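Side-chain contacts in halohydrin epoxidase A (Corynebacterium sp., PDB 4Z9F), which probably catalyses the release of hydrogen halide from vicinal halohydrins to give epoxides: residues C[11-16]-C[214-219]; C[173-178]-C[221-226]; C[52-57]-C[64-69]. The protein carries 1 engineered substitution. All blocks are in the same frame, centred on the assembly; numbering follows the deposited sequence.

Contact 1 (C[11-16]-C[214-219]); sequences HFAGPA and DEMGAL
Met216 reaches from helix 213-224 towards Ala16 in the first turn of helix 14-23 and Ala13 just ahead of it. This is the Rossmann-like fold of the short-chain reductase relatives, and 11-16 belongs to the turn that follows its first strand. In those relatives this turn carries the glycine-rich cofactor motif. Here it probably lies near the halide site instead, as in other halohydrin dehalogenases.

The packed part is small and buried, and its side-chain contacts are apolar. Met216 CG lies 4.2 Å from Ala16 CB and 4.3 Å from Ala13 CB. Its first torsion (chi1 176°) sets CG opposite the backbone N. The chain then bends at chi2 and chi3, and its end packs on Ile175 and Pro177. The backbones come close beside it, with Gly217 CA 4.1 Å from Ala16 O.

The other side is looser. Pro15 is exposed and takes no part. Asp214 turns away from 11-16 and forms a salt bridge with Arg212. His11 stacks on Tyr81, well away from helix 213-224. No hydrogen bond joins the two segments. The type II' beta turn from His11 to Gly14 is closed by Gly14 N donating to His11 O at 2.7 Å.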
ATOM      1  N   HIS C  11     -19.198  22.867   1.605  1.00 23.44           N
ATOM      2  CA  HIS C  11     -19.396  21.440   1.778  1.00 22.94           C
ATOM      3  C   HIS C  11     -18.089  20.769   2.177  1.00 27.16           C
ATOM      4  O   HIS C  11     -17.006  21.345   2.034  1.00 25.69           O
ATOM      5  CB  HIS C  11     -19.940  20.816   0.492  1.00 24.12           C
ATOM      6  CG  HIS C  11     -21.236  21.414   0.046  1.00 24.49           C
ATOM      7  ND1 HIS C  11     -22.454  20.990   0.529  1.00 25.76           N
ATOM      8  CD2 HIS C  11     -21.503  22.420  -0.820  1.00 26.64           C
ATOM      9  CE1 HIS C  11     -23.418  21.705  -0.025  1.00 28.11           C
ATOM     10  NE2 HIS C  11     -22.868  22.577  -0.850  1.00 28.93           N
ATOM     11  N   PHE C  12     -18.217  19.542   2.703  1.00 24.42           N
ATOM     12  CA  PHE C  12     -17.064  18.689   2.995  1.00 22.90           C
ATOM     13  C   PHE C  12     -15.999  19.445   3.798  1.00 23.10           C
ATOM     14  O   PHE C  12     -16.271  19.951   4.893  1.00 22.79           O
ATOM     15  CB  PHE C  12     -16.505  18.151   1.671  1.00 25.25           C
ATOM     16  CG  PHE C  12     -15.751  16.845   1.785  1.00 24.10           C
ATOM     17  CD1 PHE C  12     -15.800  16.079   2.942  1.00 21.48           C
ATOM     18  CD2 PHE C  12     -14.987  16.390   0.722  1.00 19.62           C
ATOM     19  CE1 PHE C  12     -15.103  14.880   3.025  1.00 23.84           C
ATOM     20  CE2 PHE C  12     -14.291  15.197   0.800  1.00 21.19           C
ATOM     21  CZ  PHE C  12     -14.345  14.438   1.958  1.00 23.17           C
ATOM     22  N   ALA C  13     -14.788  19.549   3.268  1.00 21.84           N
ATOM     23  CA  ALA C  13     -13.722  20.259   3.952  1.00 19.17           C
ATOM     24  C   ALA C  13     -13.691  21.747   3.631  1.00 21.08           C
ATOM     25  O   ALA C  13     -12.794  22.449   4.115  1.00 21.99           O
ATOM     26  CB  ALA C  13     -12.364  19.632   3.606  1.00 19.98           C
ATOM     27  N   GLY C  14     -14.640  22.242   2.843  1.00 22.31           N
ATOM     28  CA  GLY C  14     -14.669  23.642   2.459  1.00 23.82           C
ATOM     29  C   GLY C  14     -14.620  24.603   3.631  1.00 22.34           C
ATOM     30  O   GLY C  14     -13.702  25.421   3.752  1.00 27.60           O
ATOM     31  N   PRO C  15     -15.607  24.525   4.531  1.00 23.08           N
ATOM     32  CA  PRO C  15     -15.626  25.465   5.667  1.00 22.32           C
ATOM     33  C   PRO C  15     -14.356  25.459   6.496  1.00 22.65           C
ATOM     34  O   PRO C  15     -13.891  26.523   6.928  1.00 20.08           O
ATOM     35  CB  PRO C  15     -16.843  24.994   6.476  1.00 22.52           C
ATOM     36  CG  PRO C  15     -17.767  24.454   5.429  1.00 23.56           C
ATOM     37  CD  PRO C  15     -16.877  23.792   4.401  1.00 23.37           C
ATOM     38  N   ALA C  16     -13.766  24.288   6.726  1.00 22.27           N
ATOM     39  CA  ALA C  16     -12.536  24.242   7.510  1.00 20.40           C
ATOM     40  C   ALA C  16     -11.396  24.949   6.786  1.00 20.30           C
ATOM     41  O   ALA C  16     -10.602  25.665   7.411  1.00 22.36           O
ATOM     42  CB  ALA C  16     -12.160  22.786   7.814  1.00 21.31           C
ATOM     43  N   ASP C 214     -10.789  22.554  12.889  1.00 18.23           N
ATOM     44  CA  ASP C 214      -9.530  23.298  12.972  1.00 22.88           C
ATOM     45  C   ASP C 214      -8.320  22.393  12.803  1.00 23.24           C
ATOM     46  O   ASP C 214      -7.228  22.882  12.487  1.00 21.27           O
ATOM     47  CB  ASP C 214      -9.417  24.076  14.294  1.00 25.26           C
ATOM     48  CG  ASP C 214      -9.318  23.170  15.526  1.00 27.44           C
ATOM     49  OD1 ASP C 214      -8.196  22.739  15.878  1.00 27.25           O
ATOM     50  OD2 ASP C 214     -10.362  22.912  16.165  1.00 26.46           O
ATOM     51  N   GLU C 215      -8.494  21.086  13.000  1.00 20.40           N
ATOM     52  CA  GLU C 215      -7.403  20.152  12.774  1.00 18.60           C
ATOM     53  C   GLU C 215      -7.209  19.901  11.289  1.00 21.51           C
ATOM     54  O   GLU C 215      -6.070  19.802  10.822  1.00 23.47           O
ATOM     55  CB  GLU C 215      -7.671  18.843  13.517  1.00 18.76           C
ATOM     56  CG  GLU C 215      -7.675  19.015  15.017  1.00 19.07           C
ATOM     57  CD  GLU C 215      -7.994  17.738  15.760  1.00 18.68           C
ATOM     58  OE1 GLU C 215      -7.209  17.360  16.656  1.00 19.07           O
ATOM     59  OE2 GLU C 215      -9.034  17.131  15.455  1.00 18.65           O
ATOM     60  N   MET C 216      -8.307  19.765  10.545  1.00 15.93           N
ATOM     61  CA  MET C 216      -8.212  19.762   9.092  1.00 22.26           C
ATOM     62  C   MET C 216      -7.641  21.081   8.607  1.00 23.63           C
ATOM     63  O   MET C 216      -6.824  21.115   7.679  1.00 19.63           O
ATOM     64  CB  MET C 216      -9.587  19.513   8.469  1.00 18.12           C
ATOM     65  CG  MET C 216      -9.629  19.582   6.946  1.00 22.29           C
ATOM     66  SD  MET C 216      -8.631  18.334   6.096  1.00 21.89           S
ATOM     67  CE  MET C 216      -9.703  16.904   6.202  1.00 19.61           C
ATOM     68  N   GLY C 217      -8.054  22.179   9.239  1.00 17.56           N
ATOM     69  CA  GLY C 217      -7.509  23.471   8.862  1.00 21.74           C
ATOM     70  C   GLY C 217      -6.011  23.541   9.057  1.00 20.92           C
ATOM     71  O   GLY C 217      -5.288  24.039   8.187  1.00 19.27           O
ATOM     72  N   ALA C 218      -5.522  23.027  10.195  1.00 20.00           N
ATOM     73  CA  ALA C 218      -4.098  23.088  10.503  1.00 21.66           C
ATOM     74  C   ALA C 218      -3.272  22.274   9.512  1.00 20.40           C
ATOM     75  O   ALA C 218      -2.174  22.694   9.124  1.00 19.38           O
ATOM     76  CB  ALA C 218      -3.844  22.607  11.930  1.00 19.72           C
ATOM     77  N   LEU C 219      -3.774  21.104   9.097  1.00 19.07           N
ATOM     78  CA  LEU C 219      -3.070  20.320   8.082  1.00 17.43           C
ATOM     79  C   LEU C 219      -2.999  21.085   6.761  1.00 20.65           C
ATOM     80  O   LEU C 219      -1.939  21.157   6.127  1.00 19.64           O
ATOM     81  CB  LEU C 219      -3.764  18.967   7.889  1.00 21.15           C
ATOM     82  CG  LEU C 219      -3.237  18.083   6.762  1.00 20.84           C
ATOM     83  CD1 LEU C 219      -1.786  17.726   7.019  1.00 19.42           C
ATOM     84  CD2 LEU C 219      -4.087  16.815   6.590  1.00 18.36           C
TER

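Contact 2 (C[173-178]-C[221-226])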
ATOM      1  N   TYR C 173      -0.900  17.230  -3.206  1.00 16.84           N
ATOM      2  CA  TYR C 173      -1.137  16.360  -2.055  1.00 19.01           C
ATOM      3  C   TYR C 173      -2.577  15.873  -2.098  1.00 20.23           C
ATOM      4  O   TYR C 173      -3.454  16.522  -2.672  1.00 19.41           O
ATOM      5  CB  TYR C 173      -0.918  17.055  -0.703  1.00 16.40           C
ATOM      6  CG  TYR C 173       0.340  17.880  -0.561  1.00 20.43           C
ATOM      7  CD1 TYR C 173       1.482  17.343   0.033  1.00 19.09           C
ATOM      8  CD2 TYR C 173       0.386  19.197  -1.007  1.00 20.20           C
ATOM      9  CE1 TYR C 173       2.633  18.087   0.168  1.00 19.64           C
ATOM     10  CE2 TYR C 173       1.528  19.955  -0.870  1.00 20.11           C
ATOM     11  CZ  TYR C 173       2.652  19.393  -0.289  1.00 22.18           C
ATOM     12  OH  TYR C 173       3.796  20.144  -0.141  1.00 25.73           O
ATOM     13  N   ALA C 174      -2.821  14.730  -1.463  1.00 16.75           N
ATOM     14  CA  ALA C 174      -4.173  14.233  -1.268  1.00 18.23           C
ATOM     15  C   ALA C 174      -4.423  14.031   0.218  1.00 19.44           C
ATOM     16  O   ALA C 174      -3.557  13.537   0.942  1.00 19.33           O
ATOM     17  CB  ALA C 174      -4.417  12.926  -2.033  1.00 18.26           C
ATOM     18  N   ILE C 175      -5.592  14.453   0.677  1.00 18.07           N
ATOM     19  CA  ILE C 175      -6.033  14.193   2.038  1.00 18.50           C
ATOM     20  C   ILE C 175      -7.227  13.258   1.961  1.00 18.50           C
ATOM     21  O   ILE C 175      -8.137  13.465   1.143  1.00 19.67           O
ATOM     22  CB  ILE C 175      -6.377  15.491   2.786  1.00 23.46           C
ATOM     23  CG1 ILE C 175      -5.172  16.429   2.780  1.00 17.87           C
ATOM     24  CG2 ILE C 175      -6.811  15.174   4.217  1.00 14.67           C
ATOM     25  CD1 ILE C 175      -5.426  17.788   3.408  1.00 21.61           C
ATOM     26  N   GLY C 176      -7.201  12.202   2.780  1.00 18.92           N
ATOM     27  CA  GLY C 176      -8.248  11.207   2.788  1.00 19.84           C
ATOM     28  C   GLY C 176      -8.955  11.155   4.127  1.00 17.08           C
ATOM     29  O   GLY C 176      -8.566  10.413   5.040  1.00 19.35           O
ATOM     30  N   PRO C 177     -10.009  11.955   4.272  1.00 19.47           N
ATOM     31  CA  PRO C 177     -10.704  12.034   5.561  1.00 19.19           C
ATOM     32  C   PRO C 177     -11.691  10.894   5.762  1.00 18.37           C
ATOM     33  O   PRO C 177     -12.241  10.332   4.813  1.00 16.63           O
ATOM     34  CB  PRO C 177     -11.451  13.379   5.492  1.00 22.18           C
ATOM     35  CG  PRO C 177     -11.014  14.043   4.192  1.00 22.52           C
ATOM     36  CD  PRO C 177     -10.534  12.930   3.301  1.00 17.68           C
ATOM     37  N   ASN C 178     -11.904  10.578   7.039  1.00 17.94           N
ATOM     38  CA  ASN C 178     -13.037   9.804   7.542  1.00 20.05           C
ATOM     39  C   ASN C 178     -13.205  10.194   9.005  1.00 17.07           C
ATOM     40  O   ASN C 178     -12.256  10.646   9.651  1.00 16.56           O
ATOM     41  CB  ASN C 178     -12.827   8.283   7.395  1.00 18.99           C
ATOM     42  CG  ASN C 178     -14.145   7.495   7.415  1.00 24.26           C
ATOM     43  OD1 ASN C 178     -15.239   8.069   7.537  1.00 23.53           O
ATOM     44  ND2 ASN C 178     -14.043   6.167   7.294  1.00 28.94           N
ATOM     45  N   THR C 221      -3.197  24.379   6.167  1.00 20.77           N
ATOM     46  CA  THR C 221      -2.309  25.540   6.170  1.00 20.79           C
ATOM     47  C   THR C 221      -0.852  25.129   6.346  1.00 23.06           C
ATOM     48  O   THR C 221       0.050  25.827   5.861  1.00 19.87           O
ATOM     49  CB  THR C 221      -2.714  26.556   7.246  1.00 23.84           C
ATOM     50  OG1 THR C 221      -2.682  25.957   8.547  1.00 26.94           O
ATOM     51  CG2 THR C 221      -4.107  27.114   6.968  1.00 23.74           C
ATOM     52  N   PHE C 222      -0.594  24.005   7.028  1.00 19.42           N
ATOM     53  CA  PHE C 222       0.765  23.478   7.076  1.00 18.81           C
ATOM     54  C   PHE C 222       1.239  23.072   5.689  1.00 17.35           C
ATOM     55  O   PHE C 222       2.372  23.383   5.298  1.00 20.49           O
ATOM     56  CB  PHE C 222       0.849  22.289   8.036  1.00 19.78           C
ATOM     57  CG  PHE C 222       2.203  21.632   8.061  1.00 18.97           C
ATOM     58  CD1 PHE C 222       3.264  22.240   8.707  1.00 24.46           C
ATOM     59  CD2 PHE C 222       2.405  20.409   7.453  1.00 21.74           C
ATOM     60  CE1 PHE C 222       4.506  21.650   8.751  1.00 22.24           C
ATOM     61  CE2 PHE C 222       3.673  19.802   7.489  1.00 24.80           C
ATOM     62  CZ  PHE C 222       4.711  20.433   8.138  1.00 21.39           C
ATOM     63  N   LEU C 223       0.377  22.399   4.914  1.00 20.75           N
ATOM     64  CA  LEU C 223       0.748  22.066   3.542  1.00 17.23           C
ATOM     65  C   LEU C 223       0.918  23.328   2.701  1.00 21.07           C
ATOM     66  O   LEU C 223       1.915  23.472   1.988  1.00 19.72           O
ATOM     67  CB  LEU C 223      -0.282  21.126   2.911  1.00 17.89           C
ATOM     68  CG  LEU C 223      -0.352  19.729   3.560  1.00 16.13           C
ATOM     69  CD1 LEU C 223      -1.401  18.854   2.895  1.00 17.26           C
ATOM     70  CD2 LEU C 223       1.014  19.021   3.548  1.00 18.29           C
ATOM     71  N   ALA C 224      -0.019  24.274   2.809  1.00 22.30           N
ATOM     72  CA  ALA C 224       0.047  25.495   2.003  1.00 21.08           C
ATOM     73  C   ALA C 224       1.295  26.324   2.278  1.00 20.95           C
ATOM     74  O   ALA C 224       1.693  27.117   1.416  1.00 21.76           O
ATOM     75  CB  ALA C 224      -1.198  26.355   2.246  1.00 19.75           C
ATOM     76  N   SER C 225       1.914  26.161   3.454  1.00 18.04           N
ATOM     77  CA  SER C 225       3.099  26.928   3.836  1.00 21.48           C
ATOM     78  C   SER C 225       4.348  26.505   3.073  1.00 22.63           C
ATOM     79  O   SER C 225       5.314  27.276   3.014  1.00 24.17           O
ATOM     80  CB  SER C 225       3.375  26.766   5.334  1.00 24.69           C
ATOM     81  OG  SER C 225       4.077  25.548   5.597  1.00 24.13           O
ATOM     82  N   ARG C 226       4.358  25.290   2.531  1.00 18.63           N
ATOM     83  CA  ARG C 226       5.479  24.670   1.824  1.00 18.39           C
ATOM     84  C   ARG C 226       6.704  24.465   2.720  1.00 22.48           C
ATOM     85  O   ARG C 226       7.790  24.138   2.215  1.00 25.82           O
ATOM     86  CB  ARG C 226       5.872  25.473   0.567  1.00 22.68           C
ATOM     87  CG  ARG C 226       4.691  25.867  -0.330  1.00 21.17           C
ATOM     88  CD  ARG C 226       5.144  26.573  -1.640  1.00 23.70           C
ATOM     89  NE  ARG C 226       4.110  27.465  -2.185  1.00 25.61           N
ATOM     90  CZ  ARG C 226       4.289  28.312  -3.204  1.00 30.51           C
ATOM     91  NH1 ARG C 226       5.467  28.384  -3.825  1.00 24.07           N
ATOM     92  NH2 ARG C 226       3.291  29.096  -3.606  1.00 25.81           N
TER
HETATM   93  O   HOH W   1       3.257  22.862  -0.297  1.00 20.26           O
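Leu223 of helix 213-224 sets its two methyl groups against Tyr173 and Ile175 of strand 170-177. The apolar contacts come first. Leu223 CD2 sits over one face of the Tyr173 ring, shifted towards the rim, in a CH-pi contact. Leu223 CD2 lies 4.0 Å from the Tyr173 ring centroid and 18° off the ring normal. Leu223 CD1 lies nearer the root of the same side chain, 4.0 Å from Tyr173 CG. Leu223 CD1 also meets Ile175 CD1 at 4.2 Å, where the two side chains run past each other in opposite directions. The first torsion of Tyr173 (chi1 -46°) keeps CG beside the backbone N and turns one ring face towards Leu223 CD2.

The polar contact runs through one water. Tyr173 OH is 2.8 Å from this water, which donates to Leu223 O at 2.7 Å. Arg226 N donates to the same Leu223 O at 3.1 Å. Two donors thus hold this carbonyl at the end of the helix, and the phenol is tied to the backbone that its ring packs beside.

The helix end has bonds of its own. Ser225 OG donates to Phe222 O at 2.8 Å. Arg226 then leaves helical geometry with a positive phi of 63°, and its guanidinium forms a salt bridge with Asp74.

Strand 170-177 runs between strands 127-132 and 235-238, parallel to both, and Tyr173 and Ile175 bond to Phe131 through their backbones. Leu223 also touches Ile130 and Phe236, so it packs on all three strands. Beyond the helix, Phe222 stacks on Phe222 of the second subunit. Helix 213-224 therefore lies between the central sheet and a subunit interface.

Contact 3 (C[52-57]-C[64-69])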
ATOM      1  N   VAL C  52     -13.920  35.971  -1.415  1.00 27.31           N
ATOM      2  CA  VAL C  52     -14.557  36.342  -2.669  1.00 26.60           C
ATOM      3  C   VAL C  52     -15.352  35.137  -3.150  1.00 31.58           C
ATOM      4  O   VAL C  52     -14.828  34.016  -3.179  1.00 28.67           O
ATOM      5  CB  VAL C  52     -13.522  36.770  -3.726  1.00 27.53           C
ATOM      6  CG1 VAL C  52     -14.159  36.835  -5.108  1.00 27.50           C
ATOM      7  CG2 VAL C  52     -12.883  38.094  -3.352  1.00 28.74           C
ATOM      8  N   ALA C  53     -16.614  35.358  -3.506  1.00 29.91           N
ATOM      9  CA  ALA C  53     -17.471  34.309  -4.041  1.00 30.11           C
ATOM     10  C   ALA C  53     -17.490  34.408  -5.560  1.00 36.30           C
ATOM     11  O   ALA C  53     -17.970  35.403  -6.113  1.00 32.19           O
ATOM     12  CB  ALA C  53     -18.891  34.412  -3.481  1.00 31.23           C
ATOM     13  N   LEU C  54     -16.971  33.377  -6.226  1.00 33.70           N
ATOM     14  CA  LEU C  54     -16.970  33.314  -7.680  1.00 34.57           C
ATOM     15  C   LEU C  54     -18.334  32.913  -8.211  1.00 36.81           C
ATOM     16  O   LEU C  54     -19.030  32.088  -7.614  1.00 30.92           O
ATOM     17  CB  LEU C  54     -15.950  32.292  -8.180  1.00 30.87           C
ATOM     18  CG  LEU C  54     -14.486  32.529  -7.880  1.00 27.22           C
ATOM     19  CD1 LEU C  54     -13.671  31.360  -8.427  1.00 26.46           C
ATOM     20  CD2 LEU C  54     -14.052  33.855  -8.495  1.00 32.52           C
ATOM     21  N   ALA C  55     -18.695  33.466  -9.368  1.00 31.11           N
ATOM     22  CA  ALA C  55     -19.887  32.998 -10.053  1.00 31.76           C
ATOM     23  C   ALA C  55     -19.611  31.774 -10.916  1.00 32.03           C
ATOM     24  O   ALA C  55     -20.533  30.988 -11.161  1.00 33.03           O
ATOM     25  CB  ALA C  55     -20.473  34.120 -10.915  1.00 39.24           C
ATOM     26  N   GLU C  56     -18.370  31.592 -11.366  1.00 32.07           N
ATOM     27  CA  GLU C  56     -18.076  30.564 -12.359  1.00 33.44           C
ATOM     28  C   GLU C  56     -18.322  29.176 -11.792  1.00 29.97           C
ATOM     29  O   GLU C  56     -17.976  28.884 -10.645  1.00 29.82           O
ATOM     30  CB  GLU C  56     -16.632  30.685 -12.850  1.00 29.58           C
ATOM     31  CG  GLU C  56     -16.448  31.790 -13.896  1.00 39.35           C
ATOM     32  CD  GLU C  56     -16.421  33.201 -13.287  1.00 44.73           C
ATOM     33  OE1 GLU C  56     -16.275  34.183 -14.068  1.00 51.87           O
ATOM     34  OE2 GLU C  56     -16.540  33.304 -12.039  1.00 40.89           O
ATOM     35  N   GLN C  57     -18.930  28.321 -12.614  1.00 32.39           N
ATOM     36  CA  GLN C  57     -19.261  26.956 -12.236  1.00 32.15           C
ATOM     37  C   GLN C  57     -18.455  25.913 -12.986  1.00 33.93           C
ATOM     38  O   GLN C  57     -18.428  24.754 -12.558  1.00 32.99           O
ATOM     39  CB  GLN C  57     -20.756  26.685 -12.471  1.00 37.05           C
ATOM     40  CG  GLN C  57     -21.661  27.528 -11.593  1.00 32.49           C
ATOM     41  CD  GLN C  57     -21.392  27.281 -10.127  1.00 34.19           C
ATOM     42  OE1 GLN C  57     -21.423  26.138  -9.668  1.00 29.99           O
ATOM     43  NE2 GLN C  57     -21.091  28.343  -9.390  1.00 34.45           N
ATOM     44  N   ASP C  64      -8.850  31.133 -13.975  1.00 26.82           N
ATOM     45  CA  ASP C  64      -8.850  32.467 -14.578  1.00 29.85           C
ATOM     46  C   ASP C  64      -9.748  33.419 -13.793  1.00 30.80           C
ATOM     47  O   ASP C  64      -9.383  34.576 -13.558  1.00 31.18           O
ATOM     48  CB  ASP C  64      -9.287  32.386 -16.044  1.00 30.09           C
ATOM     49  CG  ASP C  64      -8.178  31.883 -16.969  1.00 40.28           C
ATOM     50  OD1 ASP C  64      -6.983  32.002 -16.619  1.00 37.59           O
ATOM     51  OD2 ASP C  64      -8.509  31.367 -18.062  1.00 49.20           O
ATOM     52  N   ALA C  65     -10.910  32.937 -13.341  1.00 28.95           N
ATOM     53  CA  ALA C  65     -11.782  33.768 -12.513  1.00 29.16           C
ATOM     54  C   ALA C  65     -11.105  34.157 -11.205  1.00 29.31           C
ATOM     55  O   ALA C  65     -11.222  35.305 -10.755  1.00 29.50           O
ATOM     56  CB  ALA C  65     -13.097  33.044 -12.233  1.00 28.90           C
ATOM     57  N   THR C  66     -10.401  33.215 -10.571  1.00 29.35           N
ATOM     58  CA  THR C  66      -9.644  33.551  -9.370  1.00 23.74           C
ATOM     59  C   THR C  66      -8.609  34.627  -9.663  1.00 29.51           C
ATOM     60  O   THR C  66      -8.372  35.515  -8.835  1.00 27.12           O
ATOM     61  CB  THR C  66      -8.958  32.304  -8.807  1.00 28.35           C
ATOM     62  OG1 THR C  66      -9.939  31.280  -8.607  1.00 29.09           O
ATOM     63  CG2 THR C  66      -8.280  32.621  -7.484  1.00 21.01           C
ATOM     64  N   LEU C  67      -7.984  34.562 -10.841  1.00 29.70           N
ATOM     65  CA  LEU C  67      -6.901  35.484 -11.161  1.00 29.76           C
ATOM     66  C   LEU C  67      -7.406  36.889 -11.454  1.00 33.03           C
ATOM     67  O   LEU C  67      -6.591  37.820 -11.519  1.00 30.65           O
ATOM     68  CB  LEU C  67      -6.081  34.950 -12.345  1.00 29.00           C
ATOM     69  CG  LEU C  67      -4.737  34.243 -12.081  1.00 33.16           C
ATOM     70  CD1 LEU C  67      -4.259  34.333 -10.636  1.00 31.97           C
ATOM     71  CD2 LEU C  67      -4.779  32.805 -12.543  1.00 31.80           C
ATOM     72  N   GLN C  68      -8.720  37.071 -11.613  1.00 32.17           N
ATOM     73  CA  GLN C  68      -9.280  38.418 -11.644  1.00 34.40           C
ATOM     74  C   GLN C  68      -9.187  39.115 -10.292  1.00 35.46           C
ATOM     75  O   GLN C  68      -9.481  40.311 -10.218  1.00 34.62           O
ATOM     76  CB  GLN C  68     -10.746  38.383 -12.100  1.00 38.11           C
ATOM     77  CG  GLN C  68     -10.969  38.012 -13.569  1.00 40.70           C
ATOM     78  CD  GLN C  68     -10.628  39.143 -14.546  1.00 52.07           C
ATOM     79  OE1 GLN C  68      -9.572  39.779 -14.453  1.00 54.14           O
ATOM     80  NE2 GLN C  68     -11.536  39.401 -15.482  1.00 53.52           N
ATOM     81  N   HIS C  69      -8.781  38.408  -9.230  1.00 32.24           N
ATOM     82  CA  HIS C  69      -8.761  38.963  -7.882  1.00 27.16           C
ATOM     83  C   HIS C  69      -7.366  39.019  -7.268  1.00 28.85           C
ATOM     84  O   HIS C  69      -7.240  39.343  -6.085  1.00 33.69           O
ATOM     85  CB  HIS C  69      -9.699  38.168  -6.968  1.00 29.67           C
ATOM     86  CG  HIS C  69     -11.140  38.237  -7.371  1.00 27.73           C
ATOM     87  ND1 HIS C  69     -11.750  37.264  -8.132  1.00 32.08           N
ATOM     88  CD2 HIS C  69     -12.089  39.168  -7.121  1.00 29.99           C
ATOM     89  CE1 HIS C  69     -13.015  37.588  -8.332  1.00 31.37           C
ATOM     90  NE2 HIS C  69     -13.245  38.741  -7.729  1.00 35.05           N
TER
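Val52 and His69 approach from opposite directions, and the valine meets the imidazole over one face. Val52 CG1 lies 3.5 Å from the His69 ring centroid, 18° off the normal, in a CH-pi contact. The valine torsion (chi1 167°) puts CG1 over the ring, while CG2 only skirts His69 CD2. A weak hydrogen bond, His69 ND1 to Ala65 O at 3.3 Å, links the ring to its own segment.

Leu54 points toward the helix, and its two branches part. Its CD2 approaches the His69 ring obliquely, 3.9 Å from His69 CE1, and lies 3.9 Å from Ala65 CB. The other branch, CD1, meets Thr66 OG1 at 3.7 Å, with the two side chains nearly at a right angle. The hydroxyl bonds to Leu62 O; towards Leu54 it meets only a methyl.

Glu56 bends at chi2 (77°), which brings its carboxylate back over Ala65. Glu56 OE2 lies 3.5 Å from Ala65 CB. Exposed His69 and partly exposed Glu56 flank the buried Leu54 and Ala65.

Strand 52-53 is the outermost strand at this end of the sheet. Helix 62-67 leads from it to strand 73-79, in the beta-alpha-beta crossover typical of a Rossmann fold.

Contacts 1 and 2 are buried and share helix 213-224. They touch each other: Leu219 CD2 packs on Ile175 CD1 at 3.6 Å. Together they join one face of this helix to the start of helix 14-23 and to strand 170-177. Contact 3 is separate, with its centre about 21 Å from that of contact 1 and about 22 Å from that of contact 2. It is partly exposed and sits at the far edge of the same parallel sheet. The chemistry follows the place. The side chains of contact 1 are purely apolar, contact 2 adds a bridging water at a helix end, and contact 3 sets a histidine and a glutamate round an apolar centre.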